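Local structure of cytochrome C-550 (Paracoccus versutus, 2BH4) at residues F12-A17 with F102-N107; P67-S72 with K84-E89. The protein probably carries electrons as a c-type cytochrome, using a covalently bound heme c. The protein carries 1 engineered substitution. One frame throughout, in Å; residues are numbered along the deposited sequence.

Contact 1. Residues F12-A17 with F102-N107; sequences FNKCKA and FKLGKN. With HEC (heme c), chain B.
K14 meets F102 and L104 with two different parts of itself, and both meetings lie beside the heme edge to which C15 is bonded. The F102 ring presents its far end to K14: CZ lies 3.7 Å from K14 O and 4.0 Å from K14 CB, with the carbonyl approaching obliquely. Heme methyl CMC sits over one face of the same ring, 3.9 Å above its plane and displaced toward the rim. F102 reaches this place because CG is anti to the backbone N (chi1 -176°). Farther out, the K14 chain crosses L104 at about a right angle, K14 CD resting 3.6 Å from L104 CD1. The lysine then bends at its last torsion (chi4 70°), and NZ forms a salt bridge with E11. The other L104 methyl, CD2, packs 4.0 Å from heme CBB, while V111 of helix 108-117 also touches this leucine. C15 SG is joined to heme CAB by a 1.8 Å thioether bond, and C15 CB lies over a face of the F12 ring. Largely apolar packing round a thioether-linked heme edge, at the start of the CXXCH sequence, is characteristic of class I c-type cytochromes.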
loop_
_atom_site.group_PDB
_atom_site.type_symbol
_atom_site.label_atom_id
_atom_site.label_comp_id
_atom_site.label_asym_id
_atom_site.label_seq_id
_atom_site.Cartn_x
_atom_site.Cartn_y
_atom_site.Cartn_z
ATOM N N PHE A 12 -3.253 -6.566 -9.683
ATOM C CA PHE A 12 -2.170 -5.626 -9.489
ATOM C C PHE A 12 -1.824 -4.906 -10.785
ATOM O O PHE A 12 -1.124 -3.896 -10.742
ATOM C CB PHE A 12 -0.939 -6.315 -8.870
ATOM C CG PHE A 12 0.077 -5.360 -8.329
ATOM C CD1 PHE A 12 -0.071 -4.825 -7.062
ATOM C CD2 PHE A 12 1.151 -4.963 -9.105
ATOM C CE1 PHE A 12 0.858 -3.917 -6.573
ATOM C CE2 PHE A 12 2.068 -4.039 -8.638
ATOM C CZ PHE A 12 1.927 -3.512 -7.380
ATOM N N ASN A 13 -2.295 -5.395 -11.933
ATOM C CA ASN A 13 -2.126 -4.619 -13.163
ATOM C C ASN A 13 -2.764 -3.215 -13.068
ATOM O O ASN A 13 -2.339 -2.298 -13.759
ATOM C CB ASN A 13 -2.628 -5.389 -14.392
ATOM C CG ASN A 13 -1.779 -6.622 -14.709
ATOM O OD1 ASN A 13 -0.585 -6.702 -14.383
ATOM N ND2 ASN A 13 -2.412 -7.607 -15.342
ATOM N N LYS A 14 -3.737 -3.039 -12.184
ATOM C CA LYS A 14 -4.343 -1.703 -11.909
ATOM C C LYS A 14 -3.496 -0.817 -11.007
ATOM O O LYS A 14 -3.856 0.357 -10.785
ATOM C CB LYS A 14 -5.692 -1.884 -11.251
ATOM C CG LYS A 14 -6.724 -2.502 -12.158
ATOM C CD LYS A 14 -7.977 -2.877 -11.423
ATOM C CE LYS A 14 -8.914 -3.647 -12.348
ATOM N NZ LYS A 14 -8.388 -4.992 -12.656
ATOM N N CYS A 15 -2.442 -1.397 -10.426
ATOM C CA CYS A 15 -1.528 -0.691 -9.526
ATOM C C CYS A 15 -0.170 -0.385 -10.139
ATOM O O CYS A 15 0.497 0.573 -9.723
ATOM C CB CYS A 15 -1.261 -1.549 -8.279
ATOM S SG CYS A 15 -2.712 -2.328 -7.543
ATOM N N LYS A 16 0.247 -1.196 -11.107
ATOM C CA LYS A 16 1.637 -1.148 -11.588
ATOM C C LYS A 16 1.991 0.077 -12.424
ATOM O O LYS A 16 3.175 0.364 -12.611
ATOM C CB LYS A 16 2.029 -2.433 -12.323
ATOM C CG LYS A 16 1.472 -2.595 -13.678
ATOM C CD LYS A 16 1.997 -3.906 -14.231
ATOM C CE LYS A 16 1.502 -4.185 -15.611
ATOM N NZ LYS A 16 1.930 -5.566 -15.987
ATOM N N ALA A 17 0.995 0.816 -12.897
ATOM C CA ALA A 17 1.286 2.080 -13.558
ATOM C C ALA A 17 2.085 2.975 -12.613
ATOM O O ALA A 17 2.966 3.730 -13.042
ATOM C CB ALA A 17 0.025 2.782 -13.982
ATOM N N PHE A 102 -7.150 6.592 -6.000
ATOM C CA PHE A 102 -7.532 5.389 -6.733
ATOM C C PHE A 102 -8.192 4.344 -5.834
ATOM O O PHE A 102 -7.601 3.934 -4.827
ATOM C CB PHE A 102 -6.303 4.816 -7.409
ATOM C CG PHE A 102 -6.609 3.643 -8.263
ATOM C CD1 PHE A 102 -7.121 3.825 -9.518
ATOM C CD2 PHE A 102 -6.417 2.368 -7.801
ATOM C CE1 PHE A 102 -7.452 2.757 -10.297
ATOM C CE2 PHE A 102 -6.751 1.292 -8.580
ATOM C CZ PHE A 102 -7.251 1.490 -9.829
ATOM N N LYS A 103 -9.393 3.905 -6.232
ATOM C CA LYS A 103 -10.177 2.938 -5.476
ATOM C C LYS A 103 -10.242 1.640 -6.230
ATOM O O LYS A 103 -10.585 1.626 -7.405
ATOM C CB LYS A 103 -11.602 3.449 -5.257
ATOM C CG LYS A 103 -11.686 4.804 -4.609
ATOM C CD LYS A 103 -13.072 5.401 -4.665
ATOM C CE LYS A 103 -12.983 6.898 -4.546
ATOM N NZ LYS A 103 -12.210 7.517 -5.703
ATOM N N LEU A 104 -9.964 0.540 -5.540
ATOM C CA LEU A 104 -10.114 -0.785 -6.146
ATOM C C LEU A 104 -11.442 -1.339 -5.660
ATOM O O LEU A 104 -11.662 -1.492 -4.466
ATOM C CB LEU A 104 -8.963 -1.693 -5.764
ATOM C CG LEU A 104 -8.970 -3.085 -6.383
ATOM C CD1 LEU A 104 -8.794 -3.020 -7.882
ATOM C CD2 LEU A 104 -7.914 -3.951 -5.736
ATOM N N GLY A 105 -12.294 -1.686 -6.621
ATOM C CA GLY A 105 -13.687 -1.993 -6.352
ATOM C C GLY A 105 -13.999 -3.436 -6.064
ATOM O O GLY A 105 -15.064 -3.745 -5.524
ATOM N N LYS A 106 -13.076 -4.323 -6.408
ATOM C CA LYS A 106 -13.258 -5.735 -6.129
ATOM C C LYS A 106 -11.910 -6.403 -5.976
ATOM O O LYS A 106 -10.880 -5.821 -6.310
ATOM C CB LYS A 106 -14.083 -6.390 -7.225
ATOM C CG LYS A 106 -13.492 -6.286 -8.619
ATOM C CD LYS A 106 -14.412 -6.939 -9.655
ATOM C CE LYS A 106 -13.825 -6.817 -11.052
ATOM N NZ LYS A 106 -14.717 -7.425 -12.092
ATOM N N ASN A 107 -11.920 -7.606 -5.420
ATOM C CA ASN A 107 -10.741 -8.423 -5.306
ATOM C C ASN A 107 -9.679 -7.757 -4.434
ATOM O O ASN A 107 -8.486 -7.973 -4.608
ATOM C CB ASN A 107 -10.183 -8.740 -6.688
ATOM C CG ASN A 107 -11.200 -9.413 -7.589
ATOM O OD1 ASN A 107 -11.371 -9.037 -8.746
ATOM N ND2 ASN A 107 -11.927 -10.372 -7.036
HETATM FE FE HEC B . -0.859 3.341 -4.357
HETATM C CHA HEC B . 0.609 4.736 -1.629
HETATM C CHB HEC B . -1.172 0.384 -2.674
HETATM C CHC HEC B . -2.686 2.038 -6.950
HETATM C CHD HEC B . -0.046 6.029 -6.290
HETATM N NA HEC B . -0.377 2.699 -2.511
HETATM C C1A HEC B . 0.214 3.426 -1.501
HETATM C C2A HEC B . 0.362 2.627 -0.317
HETATM C C3A HEC B . -0.143 1.419 -0.613
HETATM C C4A HEC B . -0.615 1.442 -1.989
HETATM C CMA HEC B . -0.223 0.218 0.333
HETATM C CAA HEC B . 1.029 3.092 0.983
HETATM C CBA HEC B . 2.517 2.770 0.856
HETATM C CGA HEC B . 3.393 3.197 2.010
HETATM O O1A HEC B . 4.655 3.098 1.849
HETATM O O2A HEC B . 2.882 3.616 3.084
HETATM N NB HEC B . -1.758 1.545 -4.745
HETATM C C1B HEC B . -1.692 0.429 -3.941
HETATM C C2B HEC B . -2.372 -0.653 -4.620
HETATM C C3B HEC B . -2.833 -0.180 -5.770
HETATM C C4B HEC B . -2.433 1.207 -5.900
HETATM C CMB HEC B . -2.496 -2.080 -4.061
HETATM C CAB HEC B . -3.668 -0.945 -6.818
HETATM C CBB HEC B . -4.872 -1.396 -6.356
HETATM N NC HEC B . -1.279 3.896 -6.236
HETATM C C1C HEC B . -2.079 3.269 -7.147
HETATM C C2C HEC B . -2.129 4.036 -8.371
HETATM C C3C HEC B . -1.404 5.151 -8.217
HETATM C C4C HEC B . -0.843 5.058 -6.874
HETATM C CMC HEC B . -2.925 3.592 -9.615
HETATM C CAC HEC B . -1.128 6.305 -9.220
HETATM C CBC HEC B . -2.131 6.923 -9.903
HETATM N ND HEC B . 0.097 5.067 -4.027
HETATM C C1D HEC B . 0.297 6.068 -4.968
HETATM C C2D HEC B . 0.868 7.230 -4.322
HETATM C C3D HEC B . 1.057 6.839 -2.903
HETATM C C4D HEC B . 0.542 5.471 -2.769
HETATM C CMD HEC B . 1.252 8.585 -4.923
HETATM C CAD HEC B . 1.588 7.789 -1.812
HETATM C CBD HEC B . 0.300 8.303 -1.138
HETATM C CGD HEC B . 0.497 9.574 -0.316
HETATM O O1D HEC B . 1.664 9.968 -0.099
HETATM O O2D HEC B . -0.511 10.167 0.148
#

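Contact 2. Residues P67-S72 with K84-E89; sequences PDMVWS and KPWLVE. With HEC (heme c), chain B.
W71 reaches W86 with the benzo end of its indole, having first engaged the heme with its pyrrole side. From CB, chi1 of -77° sets CG beside the backbone N, and the ring system extends between the heme and helix 83-91. NE1 donates a nearly straight hydrogen bond to heme propionate O2A (2.9 Å, 165° at the hydrogen), with the oxygen in the indole plane at the ring edge. Next along the rim, CZ2 lies 3.8 Å from CAA, the first carbon of that propionate arm, while heme methyl CMA lies over one indole face, more loosely. At the tip, CH2 comes 3.5 Å from W86 CH2, and CZ3 comes 3.6 Å from W86 CZ2. The two six-membered rings form an offset stack, centroids 4.7 Å apart and planes 26° from parallel, in which W71 CH2 lies over the rim of one W86 face. W86 NE1 is hydrogen-bonded to D75, and its ring meets Y79 edge-to-face. M69 SD may add an oblique Met-aromatic contact to W86, but the side chain has two conformers, so this is uncertain. A buried tryptophan donating to a heme propionate, like W71, is a feature of the heme pocket in mitochondrial-type cytochromes c.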
loop_
_atom_site.group_PDB
_atom_site.type_symbol
_atom_site.label_atom_id
_atom_site.label_comp_id
_atom_site.label_asym_id
_atom_site.label_seq_id
_atom_site.Cartn_x
_atom_site.Cartn_y
_atom_site.Cartn_z
ATOM N N PRO A 67 3.160 6.316 15.954
ATOM C CA PRO A 67 4.512 5.845 15.661
ATOM C C PRO A 67 4.691 4.353 15.473
ATOM O O PRO A 67 5.632 3.933 14.789
ATOM C CB PRO A 67 5.306 6.267 16.889
ATOM C CG PRO A 67 4.541 7.374 17.480
ATOM C CD PRO A 67 3.124 7.121 17.190
ATOM N N ASP A 68 3.827 3.569 16.103
ATOM C CA ASP A 68 3.918 2.117 16.056
ATOM C C ASP A 68 3.078 1.511 14.949
ATOM O O ASP A 68 3.072 0.296 14.757
ATOM C CB ASP A 68 3.491 1.525 17.404
ATOM C CG ASP A 68 2.073 1.955 17.824
ATOM O OD1 ASP A 68 1.590 3.044 17.393
ATOM O OD2 ASP A 68 1.466 1.228 18.641
ATOM N N MET A 69 2.386 2.357 14.197
ATOM C CA MET A 69 1.492 1.837 13.170
ATOM C C MET A 69 2.242 1.251 11.977
ATOM O O MET A 69 3.148 1.871 11.422
ATOM C CB MET A 69 0.529 2.905 12.696
ATOM C CG MET A 69 -0.624 2.351 11.881
ATOM S SD MET A 69 -1.884 3.505 11.276
ATOM C CE MET A 69 -2.734 3.955 12.780
ATOM N N VAL A 70 1.820 0.056 11.578
ATOM C CA VAL A 70 2.317 -0.610 10.371
ATOM C C VAL A 70 1.136 -1.008 9.490
ATOM O O VAL A 70 -0.030 -0.968 9.929
ATOM C CB VAL A 70 3.139 -1.880 10.687
ATOM C CG1 VAL A 70 4.286 -1.571 11.625
ATOM C CG2 VAL A 70 2.278 -2.954 11.294
ATOM N N TRP A 71 1.432 -1.385 8.247
ATOM C CA TRP A 71 0.389 -1.864 7.338
ATOM C C TRP A 71 -0.035 -3.269 7.670
ATOM O O TRP A 71 0.609 -4.228 7.276
ATOM C CB TRP A 71 0.819 -1.797 5.879
ATOM C CG TRP A 71 0.756 -0.422 5.325
ATOM C CD1 TRP A 71 1.800 0.358 4.947
ATOM C CD2 TRP A 71 -0.432 0.343 5.067
ATOM N NE1 TRP A 71 1.340 1.572 4.495
ATOM C CE2 TRP A 71 -0.027 1.592 4.565
ATOM C CE3 TRP A 71 -1.792 0.106 5.262
ATOM C CZ2 TRP A 71 -0.935 2.571 4.186
ATOM C CZ3 TRP A 71 -2.695 1.093 4.906
ATOM C CH2 TRP A 71 -2.267 2.318 4.395
ATOM N N SER A 72 -1.154 -3.391 8.357
ATOM C CA SER A 72 -1.753 -4.694 8.574
ATOM C C SER A 72 -2.560 -5.097 7.355
ATOM O O SER A 72 -2.929 -4.259 6.520
ATOM C CB SER A 72 -2.679 -4.636 9.775
ATOM O OG SER A 72 -3.821 -3.842 9.498
ATOM N N LYS A 84 -8.762 7.809 0.493
ATOM C CA LYS A 84 -9.025 9.078 1.186
ATOM C C LYS A 84 -9.752 8.939 2.522
ATOM O O LYS A 84 -9.292 9.492 3.526
ATOM C CB LYS A 84 -9.771 10.079 0.272
ATOM C CG LYS A 84 -10.192 11.410 0.961
ATOM C CD LYS A 84 -8.995 12.329 1.262
ATOM C CE LYS A 84 -9.299 13.840 1.147
ATOM N NZ LYS A 84 -9.587 14.591 2.438
ATOM N N PRO A 85 -10.900 8.245 2.551
ATOM C CA PRO A 85 -11.552 8.157 3.863
ATOM C C PRO A 85 -10.730 7.389 4.891
ATOM O O PRO A 85 -10.891 7.618 6.094
ATOM C CB PRO A 85 -12.868 7.419 3.566
ATOM C CG PRO A 85 -12.628 6.730 2.297
ATOM C CD PRO A 85 -11.705 7.596 1.500
ATOM N N TRP A 86 -9.867 6.475 4.446
ATOM C CA TRP A 86 -8.967 5.805 5.389
ATOM C C TRP A 86 -8.061 6.842 6.065
ATOM O O TRP A 86 -7.893 6.824 7.276
ATOM C CB TRP A 86 -8.147 4.707 4.699
ATOM C CG TRP A 86 -7.331 3.882 5.622
ATOM C CD1 TRP A 86 -7.711 2.729 6.250
ATOM C CD2 TRP A 86 -5.982 4.137 6.041
ATOM N NE1 TRP A 86 -6.691 2.244 7.016
ATOM C CE2 TRP A 86 -5.619 3.097 6.916
ATOM C CE3 TRP A 86 -5.046 5.139 5.764
ATOM C CZ2 TRP A 86 -4.355 3.023 7.489
ATOM C CZ3 TRP A 86 -3.811 5.066 6.350
ATOM C CH2 TRP A 86 -3.473 4.032 7.205
ATOM N N LEU A 87 -7.500 7.749 5.276
ATOM C CA LEU A 87 -6.663 8.807 5.821
ATOM C C LEU A 87 -7.447 9.716 6.756
ATOM O O LEU A 87 -6.947 10.082 7.807
ATOM C CB LEU A 87 -6.081 9.658 4.695
ATOM C CG LEU A 87 -4.986 9.019 3.858
ATOM C CD1 LEU A 87 -4.577 9.983 2.762
ATOM C CD2 LEU A 87 -3.774 8.635 4.699
ATOM N N VAL A 88 -8.671 10.080 6.367
ATOM C CA VAL A 88 -9.498 10.910 7.233
ATOM C C VAL A 88 -9.756 10.188 8.564
ATOM O O VAL A 88 -9.694 10.778 9.626
ATOM C CB VAL A 88 -10.814 11.302 6.545
ATOM C CG1 VAL A 88 -11.763 12.009 7.537
ATOM C CG2 VAL A 88 -10.550 12.166 5.348
ATOM N N GLU A 89 -10.063 8.896 8.497
ATOM C CA GLU A 89 -10.303 8.113 9.679
ATOM C C GLU A 89 -9.109 8.110 10.624
ATOM O O GLU A 89 -9.276 8.337 11.822
ATOM C CB GLU A 89 -10.689 6.676 9.306
ATOM C CG GLU A 89 -10.904 5.733 10.481
ATOM C CD GLU A 89 -11.201 4.340 10.025
ATOM O OE1 GLU A 89 -12.074 4.194 9.142
ATOM O OE2 GLU A 89 -10.549 3.397 10.523
HETATM FE FE HEC B . -0.859 3.341 -4.357
HETATM C CHA HEC B . 0.609 4.736 -1.629
HETATM C CHB HEC B . -1.172 0.384 -2.674
HETATM C CHC HEC B . -2.686 2.038 -6.950
HETATM C CHD HEC B . -0.046 6.029 -6.290
HETATM N NA HEC B . -0.377 2.699 -2.511
HETATM C C1A HEC B . 0.214 3.426 -1.501
HETATM C C2A HEC B . 0.362 2.627 -0.317
HETATM C C3A HEC B . -0.143 1.419 -0.613
HETATM C C4A HEC B . -0.615 1.442 -1.989
HETATM C CMA HEC B . -0.223 0.218 0.333
HETATM C CAA HEC B . 1.029 3.092 0.983
HETATM C CBA HEC B . 2.517 2.770 0.856
HETATM C CGA HEC B . 3.393 3.197 2.010
HETATM O O1A HEC B . 4.655 3.098 1.849
HETATM O O2A HEC B . 2.882 3.616 3.084
HETATM N NB HEC B . -1.758 1.545 -4.745
HETATM C C1B HEC B . -1.692 0.429 -3.941
HETATM C C2B HEC B . -2.372 -0.653 -4.620
HETATM C C3B HEC B . -2.833 -0.180 -5.770
HETATM C C4B HEC B . -2.433 1.207 -5.900
HETATM C CMB HEC B . -2.496 -2.080 -4.061
HETATM C CAB HEC B . -3.668 -0.945 -6.818
HETATM C CBB HEC B . -4.872 -1.396 -6.356
HETATM N NC HEC B . -1.279 3.896 -6.236
HETATM C C1C HEC B . -2.079 3.269 -7.147
HETATM C C2C HEC B . -2.129 4.036 -8.371
HETATM C C3C HEC B . -1.404 5.151 -8.217
HETATM C C4C HEC B . -0.843 5.058 -6.874
HETATM C CMC HEC B . -2.925 3.592 -9.615
HETATM C CAC HEC B . -1.128 6.305 -9.220
HETATM C CBC HEC B . -2.131 6.923 -9.903
HETATM N ND HEC B . 0.097 5.067 -4.027
HETATM C C1D HEC B . 0.297 6.068 -4.968
HETATM C C2D HEC B . 0.868 7.230 -4.322
HETATM C C3D HEC B . 1.057 6.839 -2.903
HETATM C C4D HEC B . 0.542 5.471 -2.769
HETATM C CMD HEC B . 1.252 8.585 -4.923
HETATM C CAD HEC B . 1.588 7.789 -1.812
HETATM C CBD HEC B . 0.300 8.303 -1.138
HETATM C CGD HEC B . 0.497 9.574 -0.316
HETATM O O1D HEC B . 1.664 9.968 -0.099
HETATM O O2D HEC B . -0.511 10.167 0.148
#

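Contact 2 is nested along the chain within the loop that contact 1 closes: 12-17 comes first, then 67-72 and 84-89, and finally 102-107. The centres are about 19 Å apart and the nearest atoms about 6 Å, so the contacts do not touch each other, yet both touch the heme. Contact 1 serves the heme edge bonded to C15 and joins two loops, one after helix 5-11 and one before helix 108-117. Contact 2 lies toward a propionate and joins the loop before helix 73-81 to helix 83-91. Together they bring early, middle and late parts of this single chain of helices and long loops round one cofactor, consistent with the heme-centred cytochrome c fold.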